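Local coordinates for protein putative 2,5-diketo-D-gluconic acid reductase B (Sinorhizobium meliloti, PDB 3UP8) that probably reduces methylglyoxal to hydroxyacetone with NADPH, as an aldo/keto reductase built on a TIM barrel, at residues D99-H103 with D104-A108; Q194-R198 with L199-L203; D217-L220 with T221-G224; H227-T230 with A231-A235; V27-G31 with A32-A36. All blocks are in the same frame, centred on the assembly; numbering follows the deposited sequence.

Contact 1: residues D99-H103 with D104-A108; sequences DNYRH and DAFIA
Ile107 lies over one face of the His103 imidazole, one turn along the helix that opens at this point of the (beta/alpha)8 barrel. The contact is a CH-pi interaction at a helix N-terminus: CG1 of Ile107 stands 3.9 Å from the centroid of the His103 ring, displaced toward its rim on the NE2 side. Asp104 comes to the same ring at its edge. Its OD1 accepts from ND1 of His103 at 2.7 Å, close to the imidazole plane, although the carboxylate itself is turned 63° against the ring. With CG anti to the backbone N (chi1 175°), the imidazole is carried forward along the first turn, where both neighbours can meet it. NE2 of His103 is held by Glu145 of helix 136-148, so the two ring nitrogens have separate carboxylate partners, which would probably favour a protonated imidazole. Putting an alanine here is likely to leave the Asp104 and Glu145 carboxylates without their shared mate and CG1 of Ile107 without the ring it lies over. Further inward, Tyr101 and Phe106 meet more loosely, while OH of Tyr101 bonds to the backbone of Trp129 and its ring lies near His128, the predicted substrate-binding residue. Arg102, at the N-cap, starts the helical ladder: its O accepts from N of Phe106 at 2.8 Å, and O of His103 takes the next bond from N of Ile107 at 3.0 Å.

Contact 2: residues Q194-R198 with L199-L203; sequences QTARR and LGMSL
Ala196 and Met201 meet on the inner side of a Schellman motif that closes a barrel helix. O of Ala196 accepts from N of Met201 at 3.0 Å. A weak bond of 3.4 Å runs from N of Gly200 to O of Arg197. Gly200, at positive phi (83°), turns the chain out of the helix; a side chain at these angles would press on the preceding carbonyl. Both side chains of the inner pair are buried, CB of Ala196 lying 3.8 Å from CG of Met201, a selenomethionine.

Leu199, partly exposed, marks the passage to two exposed arginines. Its CD1 reaches CG2 of Thr195 at 3.5 Å, the two side chains running alongside each other and pointing the same way. CD2, the other branch, approaches one face of the Arg198 guanidinium, 3.7 Å from NH1. The bend at chi3 (62°) brings that flat group back beside the leucine, and NH2 continues into a salt bridge with Glu166. Arg197 turns away from the segment after the helix and pairs with Asp244 and with the backbone O of Gln243.

Within the beta-alpha-beta unit, the turn delivers helix 190-199 into strand 202-206, which lies between strands 176-182 and 245-249, while helix 162-171 packs against Ala196 and Met201 through Met165.

Contact 3: residues D217-L220 with T221-G224; sequences DPLL and TEIG
Leu219 overlaps Ile223 one turn further along the helix, its CG 4.1 Å from CD1 of the isoleucine. The leucine begins by pointing away from the later turn, but its branched end swings back to meet Ile223, and the two side chains pass each other at a slant. In Ile223, CG1 is anti to the carbonyl carbon (chi1 -65°), which turns the CD1 arm back toward the helix start and the leucine.

The polar side of this first turn is a study in helix capping. Asp217 occupies the N-cap, and its OD1 accepts from N of Leu220 at 3.1 Å, on the anti side of the oxygen and 27° out of the carboxylate plane. The same residue offers its backbone O to Thr221 twice. N of Thr221 donates at 3.0 Å and OG1 at 2.8 Å, the two approaching from opposite faces of the carbonyl plane. O of Asp217 is thus gripped by two donors, and the bond from OG1 holds the threonine hydroxyl in its rotation. The main-chain ladder then continues from N of Glu222 to O of Pro218 at 2.9 Å, from N of Ile223 to O of Leu219, and from N of Gly224 to O of Leu220. Glu222, on the exposed flank, forms a salt bridge with Arg226 on the next turn, while OD2 of Asp217 is taken by Tyr186.

Helix 218-227 packs against two others: Leu220 and Ile223 rest on Val276 of helix 270-277, and Leu220, Thr221 and Ile223 also touch helix 231-240 at Ala231 and Val234.

Contact 4: residues H227-T230 with A231-A235; sequences HGKT and AAQVA
Gln233 reaches back across the first turn of its helix to the residue that caps it. Its CB lies 3.7 Å from O of Thr230, and CG passes OG1 of that threonine at 3.4 Å. The amide carbon CD comes between OG1 of Thr230 and CD of Lys229, 3.6 Å from each. At the tip, OE1 accepts from N of Thr230 at 2.8 Å, in the carbonyl plane on a lone pair and nearly straight (164°). NE2 turns to the backbone O of Glu259. In return, N of Gln233 donates to OG1 of Thr230 at 3.3 Å, completing a capping box. That hydroxyl, set between the backbone N and carbonyl carbon (chi1 58°) and thereby directed into the turn, also bonds to Glu259. A leucine in place of Gln233 would probably leave N of Thr230 without its acceptor and the Glu259 carbonyl without this donor. Across the glutamine, at about a right angle, runs Lys229, whose CD is 3.2 Å from OE1 and whose NZ pairs with Asp265 and bonds to O of Ala262. Following the Schellman turn at Gly228, the box starts helix 231-240, which packs Ala231 and Val234 on helix 218-227 and fastens Thr230 and Gln233 to helix 254-261.

Contact 5: residues V27-G31 with A32-A36; sequences VSSNG and ANIPA
Val27 and Ile34 form an antiparallel hydrogen-bonded pair, their CA atoms 5.1 Å apart. N of Val27 donates to O of Ile34 at 2.7 Å, and N of Ile34 returns one to O of Val27 at 3.0 Å. A type I' turn from Ser29 to Ala32 reverses the chain, closed by N of Ala32 on O of Ser29 at 3.1 Å. Asn30 and Gly31 take positive phi; at Gly31 (phi 103°) a side chain would run into the preceding carbonyl.

Ser29 carries the inner side. OG donates to O of Val27 at 2.9 Å from above the carbonyl plane, on the face opposite N of Ile34, and also pairs with Ser202. Ile34 lays its CD1 alongside this serine, 3.4 Å from OG, since CG1, anti to the carbonyl carbon (chi1 -59°), leads back toward the turn. Val27 points to the same side of the small sheet as Ile34, and its CG2 meets CB of Ala36 at 4.0 Å. Both aliphatic side chains, with Ser29, rest on Ile246 of barrel strand 245-249. This is a beta-hairpin ahead of the first barrel strand, consistent with the N-terminal hairpin that closes the bottom of the barrel in aldo/keto reductases.

In the fold
All five contacts are local, each at a helix end or chain reversal around one TIM barrel. Contacts 2 and 5 touch, with centres 12 Å apart: OG of Ser202 meets OG of Ser29 at 2.8 Å, and O of Leu199 meets ND2 of Asn30 at 3.1 Å, probable hydrogen bonds that would tie the hairpin to the helix-to-strand turn. Contacts 3 and 4 belong to consecutive helices, centres 8 Å apart, with O of Gly224 2.7 Å from N of Lys229. Contact 1 lies across the chain's centre, about 45 Å from contact 3 between centres. It comes nearest the predicted active site, the Tyr101 side chain about 4 Å from that of His128 and about 7 Å from that of Lys95.

Contact 1: residues D99-H103 with D104-A108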
loop_
_atom_site.group_PDB
_atom_site.type_symbol
_atom_site.label_atom_id
_atom_site.label_comp_id
_atom_site.label_asym_id
_atom_site.label_seq_id
_atom_site.Cartn_x
_atom_site.Cartn_y
_atom_site.Cartn_z
ATOM N N ASP A 99 2.157 -15.889 -10.847
ATOM C CA ASP A 99 1.776 -17.114 -11.587
ATOM C C ASP A 99 0.708 -16.806 -12.635
ATOM O O ASP A 99 0.447 -17.602 -13.539
ATOM C CB ASP A 99 1.241 -18.195 -10.632
ATOM C CG ASP A 99 2.331 -18.805 -9.746
ATOM O OD1 ASP A 99 3.542 -18.612 -10.010
ATOM O OD2 ASP A 99 1.958 -19.496 -8.777
ATOM N N ASN A 100 0.071 -15.652 -12.493
ATOM C CA ASN A 100 -1.011 -15.262 -13.373
ATOM C C ASN A 100 -0.613 -14.213 -14.412
ATOM O O ASN A 100 -1.475 -13.549 -14.987
ATOM C CB ASN A 100 -2.195 -14.755 -12.543
ATOM C CG ASN A 100 -2.749 -15.813 -11.600
ATOM O OD1 ASN A 100 -2.739 -17.006 -11.906
ATOM N ND2 ASN A 100 -3.241 -15.375 -10.447
ATOM N N TYR A 101 0.681 -14.064 -14.660
ATOM C CA TYR A 101 1.163 -12.985 -15.526
ATOM C C TYR A 101 0.941 -13.131 -17.034
ATOM O O TYR A 101 0.784 -12.134 -17.715
ATOM C CB TYR A 101 2.633 -12.697 -15.238
ATOM C CG TYR A 101 2.852 -11.772 -14.056
ATOM C CD1 TYR A 101 4.141 -11.468 -13.642
ATOM C CD2 TYR A 101 1.780 -11.199 -13.356
ATOM C CE1 TYR A 101 4.385 -10.604 -12.581
ATOM C CE2 TYR A 101 2.012 -10.328 -12.270
ATOM C CZ TYR A 101 3.323 -10.046 -11.894
ATOM O OH TYR A 101 3.615 -9.194 -10.852
ATOM N N ARG A 102 0.922 -14.353 -17.560
ATOM C CA ARG A 102 0.631 -14.519 -18.987
ATOM C C ARG A 102 -0.777 -14.004 -19.293
ATOM O O ARG A 102 -1.692 -14.163 -18.477
ATOM C CB ARG A 102 0.789 -15.978 -19.414
ATOM C CG ARG A 102 2.215 -16.500 -19.226
ATOM C CD ARG A 102 2.460 -17.814 -19.960
ATOM N NE ARG A 102 1.806 -17.839 -21.273
ATOM C CZ ARG A 102 1.809 -18.882 -22.100
ATOM N NH1 ARG A 102 2.444 -20.004 -21.772
ATOM N NH2 ARG A 102 1.168 -18.808 -23.260
ATOM N N HIS A 103 -0.945 -13.383 -20.455
ATOM C CA HIS A 103 -2.198 -12.679 -20.793
ATOM C C HIS A 103 -3.492 -13.397 -20.373
ATOM O O HIS A 103 -4.304 -12.831 -19.635
ATOM C CB HIS A 103 -2.286 -12.340 -22.291
ATOM C CG HIS A 103 -3.595 -11.727 -22.671
ATOM N ND1 HIS A 103 -4.638 -12.460 -23.190
ATOM C CD2 HIS A 103 -4.062 -10.465 -22.519
ATOM C CE1 HIS A 103 -5.673 -11.666 -23.401
ATOM N NE2 HIS A 103 -5.350 -10.447 -23.004
ATOM N N ASP A 104 -3.693 -14.619 -20.861
ATOM C CA ASP A 104 -4.964 -15.317 -20.614
ATOM C C ASP A 104 -5.194 -15.629 -19.124
ATOM O O ASP A 104 -6.307 -15.468 -18.639
ATOM C CB ASP A 104 -5.092 -16.583 -21.465
ATOM C CG ASP A 104 -5.304 -16.283 -22.970
ATOM O OD1 ASP A 104 -5.270 -15.107 -23.410
ATOM O OD2 ASP A 104 -5.508 -17.252 -23.723
ATOM N N ALA A 105 -4.156 -16.089 -18.424
ATOM C CA ALA A 105 -4.214 -16.301 -16.974
ATOM C C ALA A 105 -4.442 -14.980 -16.216
ATOM O O ALA A 105 -5.111 -14.949 -15.175
ATOM C CB ALA A 105 -2.936 -16.989 -16.489
ATOM N N PHE A 106 -3.878 -13.894 -16.744
ATOM C CA PHE A 106 -3.986 -12.571 -16.131
ATOM C C PHE A 106 -5.450 -12.141 -16.117
ATOM O O PHE A 106 -6.014 -11.843 -15.062
ATOM C CB PHE A 106 -3.151 -11.570 -16.953
ATOM C CG PHE A 106 -2.861 -10.265 -16.252
ATOM C CD1 PHE A 106 -1.544 -9.909 -15.968
ATOM C CD2 PHE A 106 -3.886 -9.385 -15.911
ATOM C CE1 PHE A 106 -1.261 -8.705 -15.350
ATOM C CE2 PHE A 106 -3.610 -8.164 -15.294
ATOM C CZ PHE A 106 -2.293 -7.824 -15.013
ATOM N N ILE A 107 -6.052 -12.122 -17.301
ATOM C CA ILE A 107 -7.427 -11.701 -17.489
ATOM C C ILE A 107 -8.349 -12.565 -16.636
ATOM O O ILE A 107 -9.213 -12.030 -15.931
ATOM C CB ILE A 107 -7.848 -11.791 -18.993
ATOM C CG1 ILE A 107 -6.962 -10.909 -19.875
ATOM C CG2 ILE A 107 -9.315 -11.471 -19.190
ATOM C CD1 ILE A 107 -6.803 -9.448 -19.432
ATOM N N ALA A 108 -8.149 -13.883 -16.679
ATOM C CA ALA A 108 -8.988 -14.810 -15.884
ATOM C C ALA A 108 -8.853 -14.563 -14.376
ATOM O O ALA A 108 -9.855 -14.570 -13.645
ATOM C CB ALA A 108 -8.679 -16.273 -16.234
#

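Contact 2: residues Q194-R198 with L199-L203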
loop_
_atom_site.group_PDB
_atom_site.type_symbol
_atom_site.label_atom_id
_atom_site.label_comp_id
_atom_site.label_asym_id
_atom_site.label_seq_id
_atom_site.Cartn_x
_atom_site.Cartn_y
_atom_site.Cartn_z
ATOM N N GLN A 194 12.205 9.732 -5.289
ATOM C CA GLN A 194 12.572 10.762 -6.253
ATOM C C GLN A 194 12.054 10.394 -7.640
ATOM O O GLN A 194 11.529 11.245 -8.351
ATOM C CB GLN A 194 14.092 11.014 -6.249
ATOM C CG GLN A 194 14.586 11.537 -4.865
ATOM C CD GLN A 194 16.073 11.914 -4.811
ATOM O OE1 GLN A 194 16.924 11.248 -5.410
ATOM N NE2 GLN A 194 16.388 12.968 -4.056
ATOM N N THR A 195 12.183 9.123 -8.007
ATOM C CA THR A 195 11.651 8.643 -9.289
ATOM C C THR A 195 10.127 8.725 -9.293
ATOM O O THR A 195 9.537 9.190 -10.259
ATOM C CB THR A 195 12.137 7.215 -9.603
ATOM O OG1 THR A 195 13.557 7.226 -9.742
ATOM C CG2 THR A 195 11.530 6.675 -10.888
ATOM N N ALA A 196 9.489 8.295 -8.205
ATOM C CA ALA A 196 8.026 8.396 -8.104
ATOM C C ALA A 196 7.542 9.809 -8.395
ATOM O O ALA A 196 6.665 10.014 -9.230
ATOM C CB ALA A 196 7.544 7.932 -6.735
ATOM N N ARG A 197 8.123 10.784 -7.704
ATOM C CA ARG A 197 7.738 12.182 -7.850
ATOM C C ARG A 197 7.966 12.745 -9.265
ATOM O O ARG A 197 7.129 13.489 -9.783
ATOM C CB ARG A 197 8.436 13.036 -6.782
ATOM C CG ARG A 197 7.838 12.834 -5.388
ATOM C CD ARG A 197 8.731 13.398 -4.301
ATOM N NE ARG A 197 8.177 13.168 -2.963
ATOM C CZ ARG A 197 8.924 13.024 -1.870
ATOM N NH1 ARG A 197 10.244 13.077 -1.970
ATOM N NH2 ARG A 197 8.361 12.811 -0.684
ATOM N N ARG A 198 9.075 12.372 -9.894
ATOM C CA ARG A 198 9.307 12.733 -11.298
ATOM C C ARG A 198 8.247 12.134 -12.233
ATOM O O ARG A 198 7.769 12.807 -13.152
ATOM C CB ARG A 198 10.708 12.317 -11.741
ATOM C CG ARG A 198 11.079 12.801 -13.153
ATOM C CD ARG A 198 12.497 12.411 -13.577
ATOM N NE ARG A 198 12.697 10.959 -13.646
ATOM C CZ ARG A 198 12.289 10.184 -14.652
ATOM N NH1 ARG A 198 11.639 10.701 -15.697
ATOM N NH2 ARG A 198 12.526 8.883 -14.608
ATOM N N LEU A 199 7.859 10.886 -11.978
ATOM C CA LEU A 199 6.894 10.202 -12.840
ATOM C C LEU A 199 5.439 10.491 -12.453
ATOM O O LEU A 199 4.513 10.129 -13.174
ATOM C CB LEU A 199 7.174 8.692 -12.882
ATOM C CG LEU A 199 8.543 8.264 -13.425
ATOM C CD1 LEU A 199 8.808 6.791 -13.147
ATOM C CD2 LEU A 199 8.677 8.547 -14.934
ATOM N N GLY A 200 5.245 11.165 -11.323
ATOM C CA GLY A 200 3.905 11.535 -10.882
ATOM C C GLY A 200 3.168 10.435 -10.148
ATOM O O GLY A 200 1.976 10.564 -9.872
HETATM N N MSE A 201 3.851 9.341 -9.827
HETATM C CA MSE A 201 3.199 8.303 -9.045
HETATM C C MSE A 201 3.456 8.504 -7.552
HETATM O O MSE A 201 4.360 9.236 -7.177
HETATM C CB MSE A 201 3.608 6.913 -9.509
HETATM C CG MSE A 201 5.041 6.533 -9.260
HETATM SE SE MSE A 201 5.469 4.815 -10.135
HETATM C CE MSE A 201 5.512 5.396 -11.969
ATOM N N SER A 202 2.630 7.880 -6.722
ATOM C CA SER A 202 2.874 7.818 -5.290
ATOM C C SER A 202 3.689 6.583 -4.918
ATOM O O SER A 202 3.988 5.718 -5.749
ATOM C CB SER A 202 1.551 7.809 -4.520
ATOM O OG SER A 202 0.771 6.686 -4.918
ATOM N N LEU A 203 4.072 6.536 -3.652
ATOM C CA LEU A 203 4.635 5.362 -3.058
ATOM C C LEU A 203 3.659 4.861 -1.995
ATOM O O LEU A 203 3.219 5.625 -1.115
ATOM C CB LEU A 203 5.979 5.725 -2.437
ATOM C CG LEU A 203 6.850 4.623 -1.869
ATOM C CD1 LEU A 203 8.296 5.120 -1.804
ATOM C CD2 LEU A 203 6.349 4.192 -0.492
#

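Contact 3: residues D217-L220 with T221-G224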
loop_
_atom_site.group_PDB
_atom_site.type_symbol
_atom_site.label_atom_id
_atom_site.label_comp_id
_atom_site.label_asym_id
_atom_site.label_seq_id
_atom_site.Cartn_x
_atom_site.Cartn_y
_atom_site.Cartn_z
ATOM N N ASP A 217 12.004 0.678 19.349
ATOM C CA ASP A 217 13.005 1.694 19.076
ATOM C C ASP A 217 12.955 2.807 20.124
ATOM O O ASP A 217 11.894 3.396 20.354
ATOM C CB ASP A 217 12.841 2.263 17.667
ATOM C CG ASP A 217 14.041 3.077 17.225
ATOM O OD1 ASP A 217 14.217 4.199 17.736
ATOM O OD2 ASP A 217 14.804 2.612 16.352
ATOM N N PRO A 218 14.105 3.090 20.765
ATOM C CA PRO A 218 14.175 4.119 21.814
ATOM C C PRO A 218 13.979 5.537 21.278
ATOM O O PRO A 218 13.311 6.345 21.930
ATOM C CB PRO A 218 15.589 3.953 22.387
ATOM C CG PRO A 218 16.377 3.295 21.288
ATOM C CD PRO A 218 15.400 2.407 20.570
ATOM N N LEU A 219 14.553 5.845 20.113
ATOM C CA LEU A 219 14.349 7.162 19.521
ATOM C C LEU A 219 12.865 7.403 19.205
ATOM O O LEU A 219 12.328 8.482 19.491
ATOM C CB LEU A 219 15.230 7.383 18.286
ATOM C CG LEU A 219 14.993 8.681 17.492
ATOM C CD1 LEU A 219 15.481 9.927 18.237
ATOM C CD2 LEU A 219 15.644 8.608 16.114
ATOM N N LEU A 220 12.208 6.393 18.636
ATOM C CA LEU A 220 10.786 6.505 18.275
ATOM C C LEU A 220 9.871 6.577 19.494
ATOM O O LEU A 220 8.845 7.254 19.465
ATOM C CB LEU A 220 10.354 5.367 17.343
ATOM C CG LEU A 220 11.143 5.209 16.038
ATOM C CD1 LEU A 220 10.564 4.077 15.183
ATOM C CD2 LEU A 220 11.217 6.512 15.251
ATOM N N THR A 221 10.243 5.882 20.564
ATOM C CA THR A 221 9.512 5.980 21.825
ATOM C C THR A 221 9.694 7.375 22.430
ATOM O O THR A 221 8.764 7.917 23.029
ATOM C CB THR A 221 9.954 4.890 22.826
ATOM O OG1 THR A 221 9.780 3.599 22.231
ATOM C CG2 THR A 221 9.134 4.956 24.103
ATOM N N GLU A 222 10.883 7.952 22.250
ATOM C CA GLU A 222 11.185 9.286 22.763
ATOM C C GLU A 222 10.352 10.344 22.047
ATOM O O GLU A 222 9.741 11.214 22.680
ATOM C CB GLU A 222 12.677 9.618 22.636
ATOM C CG GLU A 222 13.061 10.904 23.386
ATOM C CD GLU A 222 14.386 11.509 22.949
ATOM O OE1 GLU A 222 15.291 10.769 22.488
ATOM O OE2 GLU A 222 14.532 12.741 23.093
ATOM N N ILE A 223 10.329 10.266 20.720
ATOM C CA ILE A 223 9.565 11.222 19.933
ATOM C C ILE A 223 8.080 11.066 20.227
ATOM O O ILE A 223 7.378 12.059 20.408
ATOM C CB ILE A 223 9.891 11.117 18.441
ATOM C CG1 ILE A 223 11.356 11.508 18.215
ATOM C CG2 ILE A 223 8.976 12.024 17.627
ATOM C CD1 ILE A 223 11.891 11.229 16.814
ATOM N N GLY A 224 7.624 9.822 20.319
ATOM C CA GLY A 224 6.238 9.510 20.657
ATOM C C GLY A 224 5.798 10.110 21.975
ATOM O O GLY A 224 4.693 10.649 22.084
#

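Contact 4: residues H227-T230 with A231-A235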
loop_
_atom_site.group_PDB
_atom_site.type_symbol
_atom_site.label_atom_id
_atom_site.label_comp_id
_atom_site.label_asym_id
_atom_site.label_seq_id
_atom_site.Cartn_x
_atom_site.Cartn_y
_atom_site.Cartn_z
ATOM N N HIS A 227 4.683 13.737 22.077
ATOM C CA HIS A 227 3.389 14.038 21.439
ATOM C C HIS A 227 2.213 13.302 22.072
ATOM O O HIS A 227 1.070 13.439 21.621
ATOM C CB HIS A 227 3.435 13.696 19.942
ATOM C CG HIS A 227 4.409 14.513 19.160
ATOM N ND1 HIS A 227 4.153 15.812 18.782
ATOM C CD2 HIS A 227 5.631 14.212 18.666
ATOM C CE1 HIS A 227 5.179 16.282 18.097
ATOM N NE2 HIS A 227 6.093 15.332 18.016
ATOM N N GLY A 228 2.486 12.514 23.104
ATOM C CA GLY A 228 1.466 11.655 23.701
ATOM C C GLY A 228 1.107 10.489 22.796
ATOM O O GLY A 228 0.012 9.933 22.897
ATOM N N LYS A 229 2.047 10.098 21.937
ATOM C CA LYS A 229 1.826 9.059 20.928
ATOM C C LYS A 229 2.781 7.866 21.116
ATOM O O LYS A 229 3.823 7.996 21.752
ATOM C CB LYS A 229 1.968 9.661 19.520
ATOM C CG LYS A 229 0.910 10.732 19.138
ATOM C CD LYS A 229 -0.512 10.162 19.157
ATOM C CE LYS A 229 -1.563 11.146 18.633
ATOM N NZ LYS A 229 -2.880 10.449 18.457
ATOM N N THR A 230 2.413 6.701 20.587
ATOM C CA THR A 230 3.282 5.520 20.657
ATOM C C THR A 230 4.368 5.597 19.594
ATOM O O THR A 230 4.261 6.375 18.641
ATOM C CB THR A 230 2.500 4.195 20.468
ATOM O OG1 THR A 230 1.822 4.202 19.200
ATOM C CG2 THR A 230 1.497 3.972 21.596
ATOM N N ALA A 231 5.421 4.799 19.764
ATOM C CA ALA A 231 6.459 4.650 18.740
ATOM C C ALA A 231 5.855 4.268 17.367
ATOM O O ALA A 231 6.319 4.729 16.330
ATOM C CB ALA A 231 7.493 3.600 19.185
ATOM N N ALA A 232 4.821 3.431 17.398
ATOM C CA ALA A 232 4.133 2.965 16.200
ATOM C C ALA A 232 3.482 4.119 15.447
ATOM O O ALA A 232 3.623 4.225 14.221
ATOM C CB ALA A 232 3.106 1.926 16.567
ATOM N N GLN A 233 2.788 4.986 16.182
ATOM C CA GLN A 233 2.141 6.161 15.593
ATOM C C GLN A 233 3.172 7.126 15.048
ATOM O O GLN A 233 2.942 7.774 14.031
ATOM C CB GLN A 233 1.240 6.874 16.613
ATOM C CG GLN A 233 -0.005 6.085 16.995
ATOM C CD GLN A 233 -0.702 6.643 18.238
ATOM O OE1 GLN A 233 -0.048 7.006 19.220
ATOM N NE2 GLN A 233 -2.033 6.703 18.198
ATOM N N VAL A 234 4.320 7.219 15.714
ATOM C CA VAL A 234 5.416 8.043 15.208
ATOM C C VAL A 234 5.914 7.558 13.835
ATOM O O VAL A 234 6.161 8.362 12.933
ATOM C CB VAL A 234 6.580 8.115 16.220
ATOM C CG1 VAL A 234 7.784 8.819 15.621
ATOM C CG2 VAL A 234 6.116 8.842 17.486
ATOM N N ALA A 235 6.057 6.246 13.680
ATOM C CA ALA A 235 6.542 5.692 12.410
ATOM C C ALA A 235 5.506 5.899 11.301
ATOM O O ALA A 235 5.853 6.310 10.198
ATOM C CB ALA A 235 6.894 4.221 12.563
#

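Contact 5: residues V27-G31 with A32-A36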
loop_
_atom_site.group_PDB
_atom_site.type_symbol
_atom_site.label_atom_id
_atom_site.label_comp_id
_atom_site.label_asym_id
_atom_site.label_seq_id
_atom_site.Cartn_x
_atom_site.Cartn_y
_atom_site.Cartn_z
ATOM N N VAL A 27 -3.968 11.012 -1.391
ATOM C CA VAL A 27 -2.691 11.266 -2.036
ATOM C C VAL A 27 -2.891 11.175 -3.546
ATOM O O VAL A 27 -3.318 10.130 -4.049
ATOM C CB VAL A 27 -1.611 10.251 -1.563
ATOM C CG1 VAL A 27 -0.303 10.415 -2.366
ATOM C CG2 VAL A 27 -1.363 10.402 -0.040
ATOM N N SER A 28 -2.625 12.284 -4.249
ATOM C CA SER A 28 -2.724 12.334 -5.705
ATOM C C SER A 28 -1.777 11.279 -6.204
ATOM O O SER A 28 -0.595 11.285 -5.878
ATOM C CB SER A 28 -2.263 13.674 -6.260
ATOM O OG SER A 28 -3.256 14.650 -6.075
ATOM N N SER A 29 -2.291 10.339 -6.954
ATOM C CA SER A 29 -1.459 9.228 -7.341
ATOM C C SER A 29 -1.698 9.086 -8.819
ATOM O O SER A 29 -2.371 8.166 -9.258
ATOM C CB SER A 29 -1.890 7.984 -6.579
ATOM O OG SER A 29 -1.629 8.130 -5.192
ATOM N N ASN A 30 -1.193 10.065 -9.571
ATOM C CA ASN A 30 -1.392 10.096 -11.019
ATOM C C ASN A 30 -2.866 9.937 -11.415
ATOM O O ASN A 30 -3.188 9.245 -12.387
ATOM C CB ASN A 30 -0.523 9.020 -11.692
ATOM C CG ASN A 30 0.660 9.611 -12.440
ATOM O OD1 ASN A 30 0.631 10.773 -12.820
ATOM N ND2 ASN A 30 1.709 8.810 -12.646
ATOM N N GLY A 31 -3.753 10.544 -10.626
ATOM C CA GLY A 31 -5.194 10.529 -10.903
ATOM C C GLY A 31 -6.028 9.585 -10.056
ATOM O O GLY A 31 -7.252 9.589 -10.174
ATOM N N ALA A 32 -5.383 8.778 -9.208
ATOM C CA ALA A 32 -6.073 7.772 -8.378
ATOM C C ALA A 32 -6.637 8.249 -7.008
ATOM O O ALA A 32 -7.546 7.621 -6.448
ATOM C CB ALA A 32 -5.169 6.573 -8.164
ATOM N N ASN A 33 -6.076 9.300 -6.434
ATOM C CA ASN A 33 -6.566 9.802 -5.136
ATOM C C ASN A 33 -6.783 8.758 -4.049
ATOM O O ASN A 33 -7.910 8.434 -3.654
ATOM C CB ASN A 33 -7.820 10.631 -5.332
ATOM C CG ASN A 33 -7.532 11.868 -6.075
ATOM O OD1 ASN A 33 -6.744 12.707 -5.614
ATOM N ND2 ASN A 33 -8.109 11.986 -7.270
ATOM N N ILE A 34 -5.669 8.258 -3.562
ATOM C CA ILE A 34 -5.648 7.116 -2.694
ATOM C C ILE A 34 -5.651 7.652 -1.265
ATOM O O ILE A 34 -4.819 8.503 -0.933
ATOM C CB ILE A 34 -4.390 6.294 -2.969
ATOM C CG1 ILE A 34 -4.371 5.844 -4.442
ATOM C CG2 ILE A 34 -4.288 5.101 -1.991
ATOM C CD1 ILE A 34 -3.121 5.079 -4.846
ATOM N N PRO A 35 -6.595 7.178 -0.421
ATOM C CA PRO A 35 -6.580 7.623 0.984
ATOM C C PRO A 35 -5.228 7.316 1.651
ATOM O O PRO A 35 -4.720 6.208 1.521
ATOM C CB PRO A 35 -7.721 6.816 1.630
ATOM C CG PRO A 35 -8.618 6.437 0.499
ATOM C CD PRO A 35 -7.704 6.244 -0.693
ATOM N N ALA A 36 -4.651 8.304 2.338
ATOM C CA ALA A 36 -3.276 8.201 2.874
ATOM C C ALA A 36 -3.040 7.018 3.819
ATOM O O ALA A 36 -1.919 6.514 3.912
ATOM C CB ALA A 36 -2.851 9.510 3.540
#